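Local atomic coordinates of putative thioesterase (Escherichia coli, PDB entry 5UGZ), a protein that acts as a type II thioesterase of the colibactin NRPS/PKS pathway, probably releasing biosynthetic intermediates from the assembly line by hydrolysis. Residues D78-Q81 with Q82-K85; V249-T252 with I253-E257. All coordinates share one frame; numbering follows the deposited sequence.

Contact 1 (D78-Q81 with Q82-K85); sequences DLYQ and QFVK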
loop_
_atom_site.group_PDB
_atom_site.type_symbol
_atom_site.label_atom_id
_atom_site.label_comp_id
_atom_site.label_asym_id
_atom_site.label_seq_id
_atom_site.Cartn_x
_atom_site.Cartn_y
_atom_site.Cartn_z
ATOM N N ASP A 78 -9.048 9.202 7.465
ATOM C CA ASP A 78 -9.572 9.591 6.158
ATOM C C ASP A 78 -9.940 8.368 5.324
ATOM O O ASP A 78 -11.037 8.295 4.767
ATOM C CB ASP A 78 -8.525 10.465 5.458
ATOM C CG ASP A 78 -8.936 10.925 4.067
ATOM O OD1 ASP A 78 -9.821 11.799 3.954
ATOM O OD2 ASP A 78 -8.314 10.452 3.091
ATOM N N LEU A 79 -9.041 7.380 5.241
ATOM C CA LEU A 79 -9.327 6.178 4.445
ATOM C C LEU A 79 -10.443 5.336 5.059
ATOM O O LEU A 79 -11.274 4.779 4.332
ATOM C CB LEU A 79 -8.071 5.336 4.277
ATOM C CG LEU A 79 -7.094 5.913 3.264
ATOM C CD1 LEU A 79 -5.842 5.063 3.233
ATOM C CD2 LEU A 79 -7.727 6.009 1.897
ATOM N N TYR A 80 -10.489 5.230 6.395
ATOM C CA TYR A 80 -11.592 4.525 7.028
ATOM C C TYR A 80 -12.940 5.087 6.595
ATOM O O TYR A 80 -13.891 4.328 6.375
ATOM C CB TYR A 80 -11.470 4.577 8.544
ATOM C CG TYR A 80 -12.632 3.859 9.191
ATOM C CD1 TYR A 80 -12.700 2.464 9.186
ATOM C CD2 TYR A 80 -13.685 4.566 9.764
ATOM C CE1 TYR A 80 -13.775 1.798 9.757
ATOM C CE2 TYR A 80 -14.758 3.899 10.331
ATOM C CZ TYR A 80 -14.788 2.516 10.323
ATOM O OH TYR A 80 -15.846 1.847 10.882
ATOM N N GLN A 81 -13.054 6.418 6.487
ATOM C CA GLN A 81 -14.292 7.008 5.985
ATOM C C GLN A 81 -14.584 6.538 4.560
ATOM O O GLN A 81 -15.748 6.357 4.178
ATOM C CB GLN A 81 -14.223 8.543 6.044
ATOM C CG GLN A 81 -14.249 9.142 7.443
ATOM C CD GLN A 81 -15.370 8.586 8.300
ATOM O OE1 GLN A 81 -16.345 8.022 7.789
ATOM N NE2 GLN A 81 -15.233 8.725 9.614
ATOM N N GLN A 82 -13.541 6.352 3.752
ATOM C CA GLN A 82 -13.736 5.769 2.427
ATOM C C GLN A 82 -14.209 4.327 2.540
ATOM O O GLN A 82 -15.219 3.936 1.944
ATOM C CB GLN A 82 -12.437 5.847 1.626
ATOM C CG GLN A 82 -11.784 7.209 1.625
ATOM C CD GLN A 82 -12.777 8.294 1.364
ATOM O OE1 GLN A 82 -13.541 8.220 0.400
ATOM N NE2 GLN A 82 -12.808 9.306 2.240
ATOM N N PHE A 83 -13.477 3.531 3.320
ATOM C CA PHE A 83 -13.794 2.129 3.552
ATOM C C PHE A 83 -15.274 1.925 3.857
ATOM O O PHE A 83 -15.912 1.039 3.275
ATOM C CB PHE A 83 -12.897 1.629 4.693
ATOM C CG PHE A 83 -13.262 0.280 5.242
ATOM C CD1 PHE A 83 -12.857 -0.878 4.605
ATOM C CD2 PHE A 83 -13.971 0.178 6.424
ATOM C CE1 PHE A 83 -13.167 -2.094 5.120
ATOM C CE2 PHE A 83 -14.287 -1.048 6.942
ATOM C CZ PHE A 83 -13.891 -2.177 6.292
ATOM N N VAL A 84 -15.849 2.755 4.740
ATOM C CA VAL A 84 -17.214 2.535 5.215
ATOM C C VAL A 84 -18.232 3.078 4.225
ATOM O O VAL A 84 -19.424 3.151 4.529
ATOM C CB VAL A 84 -17.445 3.143 6.612
ATOM C CG1 VAL A 84 -16.522 2.497 7.630
ATOM C CG2 VAL A 84 -17.274 4.649 6.596
ATOM N N LYS A 85 -17.781 3.460 3.035
ATOM C CA LYS A 85 -18.713 3.804 1.969
ATOM C C LYS A 85 -19.190 2.583 1.194
ATOM O O LYS A 85 -20.211 2.667 0.503
ATOM C CB LYS A 85 -18.075 4.819 1.010
ATOM C CG LYS A 85 -17.604 6.072 1.717
ATOM C CD LYS A 85 -18.168 7.313 1.070
ATOM C CE LYS A 85 -17.373 7.676 -0.166
ATOM N NZ LYS A 85 -16.117 8.389 0.191
#
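With CG of Tyr80 swung opposite its own backbone N (chi1 179°) and CG1 of Val84 set beside the backbone N of Val84, the valine methyl comes to rest over one face of the tyrosine ring. CG1 sits 3.6 Å from the ring centroid, displaced toward the phenol end, where CZ of Tyr80 is 3.2 Å from it: a close CH-pi contact, one helical turn apart. The Phe83 ring meets Tyr80 at a slant, its CD2 3.7 Å from Tyr80 CE1; the planes differ by 30°, but the rings are so offset that little of one covers the other. On another side of the helix Gln82 folds back, bent at chi2, and its NE2 donates to Asp78 O at 3.2 Å, the acceptor lying near the amide plane. The other end of that amide, OE1, takes a 2.6 Å bond from Lys85 NZ, which approaches from above the carbonyl plane. Phe83 N to Leu79 O (2.7 Å) and Val84 N to Tyr80 O carry the last turn, after which Val84 leaves helical geometry. Tyr80 and Phe83 pack this end of helix 72-83 against Ile111 of helix 99-113, while Tyr80 OH hydrogen-bonds His116, which follows that helix, and Phe83 also meets Tyr27 of strand 24-29.

Contact 2 (V249-T252 with I253-E257); sequences VNQT and IESLE
Ser255 turns its hydroxyl back onto the helix: OG, placed beside its own backbone N (chi1 -65°), donates to Gln251 O at 2.6 Å, nearly in line with the carbonyl bond. The same oxygen also receives Ser255 N at 3.0 Å, this time from above the carbonyl plane, so two donors of one residue grip it from different directions and the serine hydroxyl is satisfied within the helix.

Three more backbone bonds across the two segments run from i+4 to i. Glu254 N reaches Asn250 O at 2.8 Å, and Ile253 N reaches Val249 O. Leu256 N closes on Thr252 O with a more bent N-H...O angle of 139°.

Apolar packing is lighter. Val249 and Ile253 run alongside each other in the same direction, CG1 of the valine 4.1 Å from CD1 of the isoleucine. With an alanine here in place of Ile253, CG1, CG2 and CD1 of the isoleucine would be gone, which would probably leave Val249 without this neighbour and open a gap toward Ile50 of strand 50-54.

Among outside partners, Asn250 bonds Val45 O and Ser47 N through its amide, and Gln251 OE1 accepts from Arg226.

Buried Val249, Thr252 and Ile253 thus face strands, the first two meeting Phe123 of strand 121-125, while Glu254 and Ser255 are exposed. The result is an amphipathic helix laid on a parallel sheet, here the C-terminal helix 242-259 of what is consistent with the alpha/beta-hydrolase fold of thioesterases.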
loop_
_atom_site.group_PDB
_atom_site.type_symbol
_atom_site.label_atom_id
_atom_site.label_comp_id
_atom_site.label_asym_id
_atom_site.label_seq_id
_atom_site.Cartn_x
_atom_site.Cartn_y
_atom_site.Cartn_z
ATOM N N VAL A 249 -2.831 -12.733 -5.704
ATOM C CA VAL A 249 -4.006 -12.344 -4.928
ATOM C C VAL A 249 -5.137 -13.326 -5.176
ATOM O O VAL A 249 -5.825 -13.753 -4.238
ATOM C CB VAL A 249 -4.432 -10.895 -5.260
ATOM C CG1 VAL A 249 -5.797 -10.594 -4.695
ATOM C CG2 VAL A 249 -3.429 -9.902 -4.708
ATOM N N ASN A 250 -5.340 -13.704 -6.446
ATOM C CA ASN A 250 -6.410 -14.636 -6.804
ATOM C C ASN A 250 -6.222 -15.983 -6.115
ATOM O O ASN A 250 -7.169 -16.539 -5.555
ATOM C CB ASN A 250 -6.468 -14.822 -8.325
ATOM C CG ASN A 250 -7.075 -13.619 -9.058
ATOM O OD1 ASN A 250 -7.722 -12.756 -8.460
ATOM N ND2 ASN A 250 -6.872 -13.575 -10.372
ATOM N N GLN A 251 -4.995 -16.512 -6.146
ATOM C CA GLN A 251 -4.674 -17.821 -5.577
ATOM C C GLN A 251 -4.709 -17.813 -4.056
ATOM O O GLN A 251 -5.013 -18.839 -3.437
ATOM C CB GLN A 251 -3.293 -18.253 -6.052
ATOM C CG GLN A 251 -2.636 -19.259 -5.147
ATOM C CD GLN A 251 -1.152 -19.319 -5.357
ATOM O OE1 GLN A 251 -0.442 -18.340 -5.158
ATOM N NE2 GLN A 251 -0.672 -20.470 -5.772
ATOM N N THR A 252 -4.379 -16.678 -3.440
ATOM C CA THR A 252 -4.509 -16.534 -1.993
ATOM C C THR A 252 -5.966 -16.620 -1.556
ATOM O O THR A 252 -6.301 -17.320 -0.589
ATOM C CB THR A 252 -3.910 -15.202 -1.564
ATOM O OG1 THR A 252 -2.543 -15.166 -1.978
ATOM C CG2 THR A 252 -4.008 -15.031 -0.045
ATOM N N ILE A 253 -6.841 -15.908 -2.268
ATOM C CA ILE A 253 -8.261 -15.877 -1.939
ATOM C C ILE A 253 -8.932 -17.198 -2.302
ATOM O O ILE A 253 -9.741 -17.733 -1.534
ATOM C CB ILE A 253 -8.919 -14.680 -2.646
ATOM C CG1 ILE A 253 -8.407 -13.378 -2.019
ATOM C CG2 ILE A 253 -10.451 -14.778 -2.579
ATOM C CD1 ILE A 253 -8.987 -12.135 -2.615
ATOM N N GLU A 254 -8.614 -17.741 -3.479
ATOM C CA GLU A 254 -9.153 -19.043 -3.856
ATOM C C GLU A 254 -8.745 -20.111 -2.846
ATOM O O GLU A 254 -9.535 -20.997 -2.515
ATOM C CB GLU A 254 -8.693 -19.381 -5.282
ATOM C CG GLU A 254 -8.602 -20.852 -5.637
ATOM C CD GLU A 254 -9.946 -21.459 -5.992
ATOM O OE1 GLU A 254 -10.972 -20.893 -5.554
ATOM O OE2 GLU A 254 -9.976 -22.501 -6.699
ATOM N N SER A 255 -7.528 -20.015 -2.315
ATOM C CA SER A 255 -7.052 -21.010 -1.361
ATOM C C SER A 255 -7.754 -20.895 -0.013
ATOM O O SER A 255 -7.891 -21.901 0.694
ATOM C CB SER A 255 -5.539 -20.886 -1.187
ATOM O OG SER A 255 -4.867 -21.200 -2.390
ATOM N N LEU A 256 -8.188 -19.678 0.366
ATOM C CA LEU A 256 -8.926 -19.452 1.603
ATOM C C LEU A 256 -10.393 -19.836 1.483
ATOM O O LEU A 256 -11.028 -20.171 2.484
ATOM C CB LEU A 256 -8.822 -17.984 2.016
ATOM C CG LEU A 256 -7.498 -17.571 2.627
ATOM C CD1 LEU A 256 -7.379 -16.065 2.693
ATOM C CD2 LEU A 256 -7.397 -18.174 3.988
ATOM N N GLU A 257 -10.953 -19.801 0.281
ATOM C CA GLU A 257 -12.322 -20.271 0.103
ATOM C C GLU A 257 -12.442 -21.794 0.230
ATOM O O GLU A 257 -13.555 -22.306 0.428
ATOM C CB GLU A 257 -12.827 -19.771 -1.250
ATOM C CG GLU A 257 -12.707 -18.256 -1.332
ATOM C CD GLU A 257 -13.205 -17.662 -2.633
ATOM O OE1 GLU A 257 -13.001 -18.306 -3.687
ATOM O OE2 GLU A 257 -13.791 -16.545 -2.598
#

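Contact 1 and contact 2 do not touch: their centres are 25 Å apart and their nearest atoms about 13 Å. Each is a continuous stretch: contact 1 is the end of helix 72-83 and the residues just after it, contact 2 lies within helix 242-259, the last helix of the chain. Contact 2 packs on the parallel sheet, at strands 50-54 and 121-125; contact 1 rests mostly on helix 99-113 and touches the sheet through Phe83 at strand 24-29. Contact 1 has Leu79 near, but not in contact with, what is probably the nucleophile elbow around Ser98. Separately, a beta-mercaptoethanol molecule, probably from the crystallisation liquor, sits about 4 Å from the Asp78 side chain.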